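WYL1 (Ruminococcus sp., PDB 6OAW) serves as an accessory protein of a Type VI-D CRISPR-Cas system, carrying a WYL domain and probably modulating the system's activity. Local coordinates at residues B[229-240]-B[293-301]; B[353-361]-B[372-380]. One frame throughout, in Å; residues are numbered along the deposited sequence.

The two contacts share no helix or strand and follow one another along the chain, their centres about 25 Å apart. The centre of contact 1 lies about 10 Å from the centre of the chain and is partly buried: a beta hairpin meets the end of helix 287-298 through apolar packing, with no hydrogen bond crossing. The centre of contact 2 lies about 29 Å from that of the chain, yet it is a buried contact of helix 350-357 and the residues just after it with helix 370-389, and it adds a salt bridge and a tyrosine hydroxyl bonded to backbone. Both touch the second subunit. They meet where Arg301 NH2 of contact 1 packs 3.7 Å from Tyr355 CE2 of contact 2.

Contact 1: residues B[229-240]-B[293-301]; sequences VSDEYKMYNYLV and VKHLLSDPR
Pro300 packs against Val229 and Tyr238, which face each other across the hairpin as a hydrogen-bonded antiparallel pair. Its CB lies 3.7 Å from Val229 CG2 and 3.8 Å from Tyr238 CG, so one proline ring bears on both strands. The backbone takes part as well: Pro300 O sits 3.4 Å above the plane of the Tyr238 ring, offset toward the rim, and Arg301 N lies over the same face. Past the rim, Arg301 CG comes 3.5 Å from Tyr238 OH, so aliphatic carbon meets the hydroxyl.

The second apolar cluster centres on Val240, whose two methyls divide the helix surface between them. With CG1 anti to the backbone N (chi1 179°), that methyl meets Leu296 CB at 3.8 Å, while CG2 meets Leu297 CD2 at 3.9 Å. The same Leu297 CD2 is 4.0 Å from Val229 CG1, so this one methyl bridges the two strands. Strand 237-240 and helix 293-298 run nearly antiparallel, at 174°.

No hydrogen bond crosses between the two segments; polar side chains bond within their own segment or to neighbouring parts of the chain. At the hairpin end Asp231 OD1 accepts Met235 N along a nearly straight bond (168°) and OD2 accepts Tyr236 N, both on the syn side. These bonds fix the carboxylate's rotation and tie Asp231 to the residues just after the type I turn from Asp231 to Lys234, which the backbone bond from Lys234 N to Asp231 O closes. In the last turn of the helix, Ser298 OG bonds to His295 O.

Both strands belong to an antiparallel sheet, probably that of the WYL domain, and helix 287-298 covers one of its faces. Strand 253-258 flanks the contact, Ser256 OG bonding to Pro300 O, while helix 177-184 meets Ser230 and Asn237 on the other side of the hairpin.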
loop_
_atom_site.group_PDB
_atom_site.type_symbol
_atom_site.label_atom_id
_atom_site.label_comp_id
_atom_site.label_asym_id
_atom_site.label_seq_id
_atom_site.Cartn_x
_atom_site.Cartn_y
_atom_site.Cartn_z
ATOM N N VAL B 229 -9.689 4.595 -15.653
ATOM C CA VAL B 229 -9.603 5.105 -14.255
ATOM C C VAL B 229 -9.354 3.923 -13.340
ATOM O O VAL B 229 -9.669 2.796 -13.726
ATOM C CB VAL B 229 -10.872 5.850 -13.813
ATOM C CG1 VAL B 229 -11.167 7.047 -14.701
ATOM C CG2 VAL B 229 -12.059 4.896 -13.735
ATOM N N SER B 230 -8.822 4.218 -12.165
ATOM C CA SER B 230 -8.759 3.317 -10.991
ATOM C C SER B 230 -9.959 3.609 -10.120
ATOM O O SER B 230 -10.313 4.792 -10.051
ATOM C CB SER B 230 -7.533 3.580 -10.171
ATOM O OG SER B 230 -6.404 3.025 -10.791
ATOM N N ASP B 231 -10.427 2.633 -9.355
ATOM C CA ASP B 231 -11.252 2.929 -8.155
ATOM C C ASP B 231 -10.412 3.707 -7.138
ATOM O O ASP B 231 -9.188 3.635 -7.190
ATOM C CB ASP B 231 -11.828 1.669 -7.505
ATOM C CG ASP B 231 -10.781 0.638 -7.130
ATOM O OD1 ASP B 231 -10.078 0.838 -6.075
ATOM O OD2 ASP B 231 -10.653 -0.348 -7.896
ATOM N N GLU B 232 -11.071 4.308 -6.165
ATOM C CA GLU B 232 -10.421 5.179 -5.163
ATOM C C GLU B 232 -9.526 4.342 -4.238
ATOM O O GLU B 232 -8.775 4.966 -3.526
ATOM C CB GLU B 232 -11.460 5.891 -4.295
ATOM C CG GLU B 232 -12.352 6.848 -5.040
ATOM C CD GLU B 232 -13.260 7.633 -4.105
ATOM O OE1 GLU B 232 -13.909 6.995 -3.212
ATOM O OE2 GLU B 232 -13.245 8.883 -4.217
ATOM N N TYR B 233 -9.665 3.009 -4.185
ATOM C CA TYR B 233 -8.875 2.156 -3.259
ATOM C C TYR B 233 -7.690 1.530 -3.999
ATOM O O TYR B 233 -7.019 0.700 -3.439
ATOM C CB TYR B 233 -9.799 1.183 -2.527
ATOM C CG TYR B 233 -10.683 1.937 -1.567
ATOM C CD1 TYR B 233 -11.874 2.498 -2.002
ATOM C CD2 TYR B 233 -10.297 2.163 -0.252
ATOM C CE1 TYR B 233 -12.687 3.236 -1.154
ATOM C CE2 TYR B 233 -11.085 2.920 0.608
ATOM C CZ TYR B 233 -12.252 3.496 0.134
ATOM O OH TYR B 233 -13.047 4.207 0.977
ATOM N N LYS B 234 -7.446 1.940 -5.234
ATOM C CA LYS B 234 -6.248 1.538 -6.004
ATOM C C LYS B 234 -6.250 0.027 -6.208
ATOM O O LYS B 234 -5.145 -0.520 -6.231
ATOM C CB LYS B 234 -4.972 2.002 -5.284
ATOM C CG LYS B 234 -4.821 3.506 -5.190
ATOM C CD LYS B 234 -3.601 3.918 -4.388
ATOM C CE LYS B 234 -3.384 5.421 -4.400
ATOM N NZ LYS B 234 -2.000 5.790 -3.988
HETATM N N MSE B 235 -7.422 -0.594 -6.391
HETATM C CA MSE B 235 -7.559 -2.076 -6.588
HETATM C C MSE B 235 -7.591 -2.407 -8.085
HETATM O O MSE B 235 -6.719 -3.167 -8.520
HETATM C CB MSE B 235 -8.783 -2.635 -5.855
HETATM C CG MSE B 235 -8.761 -2.458 -4.340
HETATM SE SE MSE B 235 -7.361 -3.491 -3.396
HETATM C CE MSE B 235 -5.900 -2.288 -2.832
ATOM N N TYR B 236 -8.527 -1.864 -8.863
ATOM C CA TYR B 236 -8.733 -2.267 -10.277
ATOM C C TYR B 236 -8.751 -1.060 -11.200
ATOM O O TYR B 236 -9.106 0.036 -10.747
ATOM C CB TYR B 236 -10.023 -3.088 -10.399
ATOM C CG TYR B 236 -9.979 -4.351 -9.577
ATOM C CD1 TYR B 236 -9.100 -5.377 -9.903
ATOM C CD2 TYR B 236 -10.727 -4.474 -8.410
ATOM C CE1 TYR B 236 -8.997 -6.523 -9.122
ATOM C CE2 TYR B 236 -10.634 -5.610 -7.616
ATOM C CZ TYR B 236 -9.786 -6.646 -7.983
ATOM O OH TYR B 236 -9.693 -7.768 -7.206
ATOM N N ASN B 237 -8.346 -1.273 -12.455
ATOM C CA ASN B 237 -8.471 -0.297 -13.556
ATOM C C ASN B 237 -9.707 -0.632 -14.396
ATOM O O ASN B 237 -9.938 -1.810 -14.705
ATOM C CB ASN B 237 -7.215 -0.247 -14.417
ATOM C CG ASN B 237 -5.994 0.094 -13.596
ATOM O OD1 ASN B 237 -5.767 1.261 -13.270
ATOM N ND2 ASN B 237 -5.249 -0.931 -13.211
ATOM N N TYR B 238 -10.440 0.407 -14.797
ATOM C CA TYR B 238 -11.672 0.323 -15.622
ATOM C C TYR B 238 -11.495 1.200 -16.865
ATOM O O TYR B 238 -10.998 2.328 -16.762
ATOM C CB TYR B 238 -12.884 0.770 -14.804
ATOM C CG TYR B 238 -13.195 -0.074 -13.598
ATOM C CD1 TYR B 238 -12.512 0.143 -12.413
ATOM C CD2 TYR B 238 -14.121 -1.107 -13.639
ATOM C CE1 TYR B 238 -12.758 -0.619 -11.287
ATOM C CE2 TYR B 238 -14.401 -1.866 -12.507
ATOM C CZ TYR B 238 -13.700 -1.637 -11.329
ATOM O OH TYR B 238 -13.902 -2.334 -10.168
ATOM N N LEU B 239 -11.925 0.716 -18.024
ATOM C CA LEU B 239 -12.171 1.580 -19.202
ATOM C C LEU B 239 -13.600 2.107 -19.111
ATOM O O LEU B 239 -14.538 1.313 -19.284
ATOM C CB LEU B 239 -11.977 0.800 -20.500
ATOM C CG LEU B 239 -12.340 1.588 -21.751
ATOM C CD1 LEU B 239 -11.547 2.880 -21.834
ATOM C CD2 LEU B 239 -12.104 0.755 -22.997
ATOM N N VAL B 240 -13.760 3.391 -18.813
ATOM C CA VAL B 240 -15.069 4.076 -18.965
ATOM C C VAL B 240 -15.228 4.417 -20.442
ATOM O O VAL B 240 -14.295 4.941 -21.034
ATOM C CB VAL B 240 -15.206 5.305 -18.051
ATOM C CG1 VAL B 240 -16.550 5.980 -18.256
ATOM C CG2 VAL B 240 -15.034 4.938 -16.589
ATOM N N VAL B 293 -21.346 8.987 -18.518
ATOM C CA VAL B 293 -19.865 8.826 -18.440
ATOM C C VAL B 293 -19.364 9.459 -17.136
ATOM O O VAL B 293 -18.634 8.780 -16.398
ATOM C CB VAL B 293 -19.191 9.405 -19.690
ATOM C CG1 VAL B 293 -17.735 9.773 -19.448
ATOM C CG2 VAL B 293 -19.334 8.445 -20.862
ATOM N N LYS B 294 -19.801 10.676 -16.823
ATOM C CA LYS B 294 -19.391 11.407 -15.588
ATOM C C LYS B 294 -19.709 10.565 -14.333
ATOM O O LYS B 294 -18.868 10.529 -13.462
ATOM C CB LYS B 294 -20.057 12.787 -15.526
ATOM N N HIS B 295 -20.894 9.957 -14.218
ATOM C CA HIS B 295 -21.299 9.076 -13.079
ATOM C C HIS B 295 -20.293 7.913 -12.955
ATOM O O HIS B 295 -19.788 7.691 -11.844
ATOM C CB HIS B 295 -22.783 8.670 -13.222
ATOM C CG HIS B 295 -23.324 7.751 -12.173
ATOM N ND1 HIS B 295 -22.976 7.836 -10.828
ATOM C CD2 HIS B 295 -24.215 6.734 -12.268
ATOM C CE1 HIS B 295 -23.619 6.900 -10.151
ATOM N NE2 HIS B 295 -24.397 6.213 -11.014
ATOM N N LEU B 296 -19.917 7.263 -14.063
ATOM C CA LEU B 296 -18.974 6.114 -14.079
ATOM C C LEU B 296 -17.544 6.541 -13.725
ATOM O O LEU B 296 -16.836 5.719 -13.080
ATOM C CB LEU B 296 -19.049 5.447 -15.446
ATOM C CG LEU B 296 -20.397 4.801 -15.731
ATOM C CD1 LEU B 296 -20.483 4.353 -17.172
ATOM C CD2 LEU B 296 -20.625 3.620 -14.792
ATOM N N LEU B 297 -17.115 7.755 -14.114
ATOM C CA LEU B 297 -15.771 8.271 -13.726
ATOM C C LEU B 297 -15.662 8.321 -12.197
ATOM O O LEU B 297 -14.576 8.026 -11.687
ATOM C CB LEU B 297 -15.529 9.674 -14.302
ATOM C CG LEU B 297 -15.368 9.804 -15.821
ATOM C CD1 LEU B 297 -14.958 11.242 -16.174
ATOM C CD2 LEU B 297 -14.361 8.796 -16.382
ATOM N N SER B 298 -16.716 8.718 -11.482
ATOM C CA SER B 298 -16.625 8.919 -10.014
ATOM C C SER B 298 -16.874 7.591 -9.289
ATOM O O SER B 298 -16.223 7.387 -8.243
ATOM C CB SER B 298 -17.522 10.004 -9.546
ATOM O OG SER B 298 -18.798 9.884 -10.144
ATOM N N ASP B 299 -17.712 6.699 -9.843
ATOM C CA ASP B 299 -17.848 5.301 -9.332
ATOM C C ASP B 299 -17.771 4.287 -10.477
ATOM O O ASP B 299 -18.767 3.879 -11.054
ATOM C CB ASP B 299 -19.099 5.136 -8.466
ATOM C CG ASP B 299 -19.003 3.866 -7.633
ATOM O OD1 ASP B 299 -18.305 2.915 -8.071
ATOM O OD2 ASP B 299 -19.536 3.856 -6.515
ATOM N N PRO B 300 -16.572 3.840 -10.877
ATOM C CA PRO B 300 -16.459 2.946 -12.021
ATOM C C PRO B 300 -16.783 1.485 -11.731
ATOM O O PRO B 300 -16.805 0.746 -12.692
ATOM C CB PRO B 300 -14.980 3.030 -12.414
ATOM C CG PRO B 300 -14.294 3.342 -11.090
ATOM C CD PRO B 300 -15.261 4.238 -10.343
ATOM N N ARG B 301 -16.982 1.106 -10.466
ATOM C CA ARG B 301 -17.423 -0.275 -10.149
ATOM C C ARG B 301 -18.942 -0.358 -10.119
ATOM O O ARG B 301 -19.466 -1.282 -10.706
ATOM C CB ARG B 301 -16.912 -0.811 -8.815
ATOM C CG ARG B 301 -17.075 -2.321 -8.731
ATOM C CD ARG B 301 -16.602 -2.961 -7.437
ATOM N NE ARG B 301 -17.041 -4.357 -7.354
ATOM C CZ ARG B 301 -16.876 -5.157 -6.300
ATOM N NH1 ARG B 301 -16.295 -4.704 -5.201
ATOM N NH2 ARG B 301 -17.301 -6.408 -6.354
#

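Contact 2: residues B[353-361]-B[372-380]; sequences VKYYFNKFG and SFEEMRTLY
Helix 350-357, strand 364-368 and helix 370-389 form a helix-strand-helix unit, and the contact joins helix 350-357 and the residues just after it to helix 370-389; the short helical segments run within 28° of parallel with axes 10.9 Å apart. Lys354, Asn358 and Gly361 face Glu375, Met376 and Tyr380.

The charged pair lies at one end. Lys354 NZ reaches the syn lone pair of Glu375 OE2 at 2.9 Å, a salt bridge in which the side chains cross at about a right angle. Further back along the chain, Lys354 CD packs 3.7 Å from CE of the selenomethionine Met376. With only an alanine at Lys354, Glu375 would probably lose its positive mate and Met376 CE its methylene cover. Bent at chi2 (-53°) and chi3, the Met376 chain brings SE to 3.6 Å from Asn358 CB.

At the other end one hydroxyl joins two backbone groups, one inside the type I turn from Phe357 to Phe360 and one just beyond it. Tyr380 OH donates to Asn358 O at 2.6 Å, approaching 39° above the carbonyl plane, and accepts a weak bond from Gly361 N at 2.9 Å. Gly361 has positive phi, and a CB there would crowd Tyr380 CE1, so both backbone shape and packing favour glycine.

Strand 364-368 also borders the pair, Ile366 touching Phe357, Ser372 and Met376. Phe357 extends the core to strand 310-314 and helix 316-324. The second subunit closes another side: its Tyr380 stacks on Tyr380 of this chain, and its Tyr387 packs on Met376, which places the helix pair at the dimer interface.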
loop_
_atom_site.group_PDB
_atom_site.type_symbol
_atom_site.label_atom_id
_atom_site.label_comp_id
_atom_site.label_asym_id
_atom_site.label_seq_id
_atom_site.Cartn_x
_atom_site.Cartn_y
_atom_site.Cartn_z
ATOM N N VAL B 353 -25.130 -1.788 -1.496
ATOM C CA VAL B 353 -25.756 -1.729 -0.135
ATOM C C VAL B 353 -25.453 -3.044 0.605
ATOM O O VAL B 353 -25.010 -2.995 1.761
ATOM C CB VAL B 353 -27.273 -1.448 -0.221
ATOM C CG1 VAL B 353 -27.887 -1.229 1.150
ATOM C CG2 VAL B 353 -27.536 -0.234 -1.083
ATOM N N LYS B 354 -25.716 -4.166 -0.048
ATOM C CA LYS B 354 -25.503 -5.536 0.484
ATOM C C LYS B 354 -24.023 -5.722 0.880
ATOM O O LYS B 354 -23.728 -6.171 2.015
ATOM C CB LYS B 354 -25.858 -6.505 -0.645
ATOM C CG LYS B 354 -26.663 -7.728 -0.321
ATOM C CD LYS B 354 -26.171 -8.945 -1.059
ATOM C CE LYS B 354 -26.312 -8.870 -2.559
ATOM N NZ LYS B 354 -25.322 -9.754 -3.215
ATOM N N TYR B 355 -23.089 -5.376 -0.015
ATOM C CA TYR B 355 -21.632 -5.507 0.261
ATOM C C TYR B 355 -21.240 -4.569 1.410
ATOM O O TYR B 355 -20.266 -4.859 2.099
ATOM C CB TYR B 355 -20.730 -5.240 -0.952
ATOM C CG TYR B 355 -20.813 -6.230 -2.084
ATOM C CD1 TYR B 355 -21.342 -7.496 -1.904
ATOM C CD2 TYR B 355 -20.307 -5.916 -3.330
ATOM C CE1 TYR B 355 -21.372 -8.418 -2.940
ATOM C CE2 TYR B 355 -20.344 -6.814 -4.379
ATOM C CZ TYR B 355 -20.877 -8.070 -4.180
ATOM O OH TYR B 355 -20.887 -8.971 -5.206
ATOM N N TYR B 356 -22.005 -3.515 1.685
ATOM C CA TYR B 356 -21.655 -2.604 2.800
ATOM C C TYR B 356 -22.216 -3.099 4.136
ATOM O O TYR B 356 -21.493 -3.072 5.153
ATOM C CB TYR B 356 -22.169 -1.199 2.552
ATOM C CG TYR B 356 -21.660 -0.213 3.557
ATOM C CD1 TYR B 356 -20.340 0.194 3.555
ATOM C CD2 TYR B 356 -22.481 0.265 4.565
ATOM C CE1 TYR B 356 -19.875 1.108 4.482
ATOM C CE2 TYR B 356 -22.015 1.152 5.521
ATOM C CZ TYR B 356 -20.712 1.592 5.467
ATOM O OH TYR B 356 -20.244 2.491 6.392
ATOM N N PHE B 357 -23.493 -3.493 4.146
ATOM C CA PHE B 357 -24.208 -3.794 5.404
ATOM C C PHE B 357 -24.117 -5.287 5.758
ATOM O O PHE B 357 -24.577 -5.636 6.848
ATOM C CB PHE B 357 -25.625 -3.257 5.335
ATOM C CG PHE B 357 -25.701 -1.761 5.394
ATOM C CD1 PHE B 357 -25.326 -1.090 6.542
ATOM C CD2 PHE B 357 -26.177 -1.029 4.314
ATOM C CE1 PHE B 357 -25.435 0.291 6.595
ATOM C CE2 PHE B 357 -26.249 0.351 4.364
ATOM C CZ PHE B 357 -25.894 1.006 5.509
ATOM N N ASN B 358 -23.515 -6.129 4.917
ATOM C CA ASN B 358 -23.372 -7.569 5.250
ATOM C C ASN B 358 -22.573 -7.761 6.551
ATOM O O ASN B 358 -22.793 -8.797 7.189
ATOM C CB ASN B 358 -22.791 -8.395 4.101
ATOM C CG ASN B 358 -21.412 -7.970 3.648
ATOM O OD1 ASN B 358 -20.777 -7.142 4.302
ATOM N ND2 ASN B 358 -20.954 -8.567 2.556
ATOM N N LYS B 359 -21.710 -6.814 6.956
ATOM C CA LYS B 359 -20.940 -6.916 8.221
ATOM C C LYS B 359 -21.624 -6.192 9.384
ATOM O O LYS B 359 -21.060 -6.155 10.447
ATOM C CB LYS B 359 -19.526 -6.380 8.039
ATOM C CG LYS B 359 -19.447 -4.940 7.537
ATOM C CD LYS B 359 -18.079 -4.407 7.451
ATOM C CE LYS B 359 -18.057 -3.095 6.719
ATOM N NZ LYS B 359 -18.622 -3.250 5.363
ATOM N N PHE B 360 -22.827 -5.659 9.245
ATOM C CA PHE B 360 -23.429 -4.805 10.306
ATOM C C PHE B 360 -24.322 -5.606 11.249
ATOM O O PHE B 360 -24.627 -5.078 12.291
ATOM C CB PHE B 360 -24.240 -3.684 9.671
ATOM C CG PHE B 360 -23.469 -2.430 9.379
ATOM C CD1 PHE B 360 -22.444 -2.421 8.444
ATOM C CD2 PHE B 360 -23.807 -1.241 10.005
ATOM C CE1 PHE B 360 -21.768 -1.242 8.159
ATOM C CE2 PHE B 360 -23.102 -0.084 9.741
ATOM C CZ PHE B 360 -22.087 -0.083 8.816
ATOM N N GLY B 361 -24.779 -6.800 10.858
ATOM C CA GLY B 361 -25.760 -7.575 11.627
ATOM C C GLY B 361 -26.941 -6.718 12.038
ATOM O O GLY B 361 -27.503 -6.070 11.170
ATOM N N SER B 372 -32.009 -8.964 -1.124
ATOM C CA SER B 372 -31.005 -8.536 -0.118
ATOM C C SER B 372 -31.445 -9.033 1.262
ATOM O O SER B 372 -30.656 -9.656 1.966
ATOM C CB SER B 372 -30.850 -7.040 -0.168
ATOM O OG SER B 372 -30.452 -6.631 -1.472
ATOM N N PHE B 373 -32.706 -8.857 1.618
ATOM C CA PHE B 373 -33.220 -9.381 2.904
ATOM C C PHE B 373 -32.949 -10.892 3.008
ATOM O O PHE B 373 -32.393 -11.328 4.022
ATOM C CB PHE B 373 -34.704 -9.117 3.062
ATOM C CG PHE B 373 -35.196 -9.687 4.360
ATOM C CD1 PHE B 373 -34.915 -9.030 5.536
ATOM C CD2 PHE B 373 -35.931 -10.858 4.392
ATOM C CE1 PHE B 373 -35.345 -9.541 6.739
ATOM C CE2 PHE B 373 -36.345 -11.368 5.605
ATOM C CZ PHE B 373 -36.041 -10.719 6.774
ATOM N N GLU B 374 -33.288 -11.648 1.967
ATOM C CA GLU B 374 -33.232 -13.129 1.969
ATOM C C GLU B 374 -31.759 -13.608 2.008
ATOM O O GLU B 374 -31.466 -14.564 2.750
ATOM C CB GLU B 374 -34.002 -13.678 0.771
ATOM C CG GLU B 374 -35.509 -13.404 0.827
ATOM C CD GLU B 374 -36.250 -13.583 -0.484
ATOM O OE1 GLU B 374 -37.391 -13.058 -0.604
ATOM O OE2 GLU B 374 -35.718 -14.309 -1.349
ATOM N N GLU B 375 -30.854 -12.943 1.279
ATOM C CA GLU B 375 -29.402 -13.286 1.300
ATOM C C GLU B 375 -28.830 -12.988 2.688
ATOM O O GLU B 375 -28.106 -13.820 3.195
ATOM C CB GLU B 375 -28.571 -12.523 0.267
ATOM C CG GLU B 375 -28.713 -13.084 -1.127
ATOM C CD GLU B 375 -28.050 -12.207 -2.172
ATOM O OE1 GLU B 375 -28.763 -11.803 -3.146
ATOM O OE2 GLU B 375 -26.837 -11.876 -1.951
HETATM N N MSE B 376 -29.138 -11.831 3.259
HETATM C CA MSE B 376 -28.612 -11.458 4.593
HETATM C C MSE B 376 -29.155 -12.446 5.623
HETATM O O MSE B 376 -28.342 -12.909 6.436
HETATM C CB MSE B 376 -28.994 -10.033 4.974
HETATM C CG MSE B 376 -28.330 -8.958 4.115
HETATM SE SE MSE B 376 -26.350 -9.104 4.013
HETATM C CE MSE B 376 -26.032 -10.253 2.441
ATOM N N ARG B 377 -30.458 -12.793 5.559
ATOM C CA ARG B 377 -31.059 -13.724 6.539
ATOM C C ARG B 377 -30.313 -15.073 6.471
ATOM O O ARG B 377 -29.969 -15.603 7.538
ATOM C CB ARG B 377 -32.559 -13.923 6.331
ATOM C CG ARG B 377 -33.185 -14.782 7.426
ATOM C CD ARG B 377 -34.622 -15.058 7.110
ATOM N NE ARG B 377 -35.264 -15.775 8.201
ATOM C CZ ARG B 377 -36.228 -16.675 8.041
ATOM N NH1 ARG B 377 -36.682 -16.950 6.829
ATOM N NH2 ARG B 377 -36.741 -17.288 9.091
ATOM N N THR B 378 -30.097 -15.605 5.269
ATOM C CA THR B 378 -29.345 -16.861 5.021
ATOM C C THR B 378 -27.915 -16.726 5.582
ATOM O O THR B 378 -27.515 -17.590 6.380
ATOM C CB THR B 378 -29.330 -17.166 3.517
ATOM O OG1 THR B 378 -30.695 -17.414 3.195
ATOM C CG2 THR B 378 -28.466 -18.358 3.135
ATOM N N LEU B 379 -27.178 -15.672 5.197
ATOM C CA LEU B 379 -25.780 -15.483 5.662
ATOM C C LEU B 379 -25.750 -15.544 7.193
ATOM O O LEU B 379 -24.936 -16.321 7.758
ATOM C CB LEU B 379 -25.233 -14.150 5.153
ATOM C CG LEU B 379 -23.873 -13.718 5.713
ATOM C CD1 LEU B 379 -22.757 -14.673 5.262
ATOM C CD2 LEU B 379 -23.570 -12.279 5.270
ATOM N N TYR B 380 -26.635 -14.793 7.841
ATOM C CA TYR B 380 -26.618 -14.631 9.314
ATOM C C TYR B 380 -27.125 -15.905 9.974
ATOM O O TYR B 380 -26.497 -16.298 10.967
ATOM C CB TYR B 380 -27.377 -13.376 9.748
ATOM C CG TYR B 380 -26.458 -12.193 9.734
ATOM C CD1 TYR B 380 -25.625 -11.942 10.808
ATOM C CD2 TYR B 380 -26.288 -11.448 8.587
ATOM C CE1 TYR B 380 -24.674 -10.941 10.767
ATOM C CE2 TYR B 380 -25.334 -10.447 8.531
ATOM C CZ TYR B 380 -24.532 -10.180 9.633
ATOM O OH TYR B 380 -23.598 -9.178 9.615
#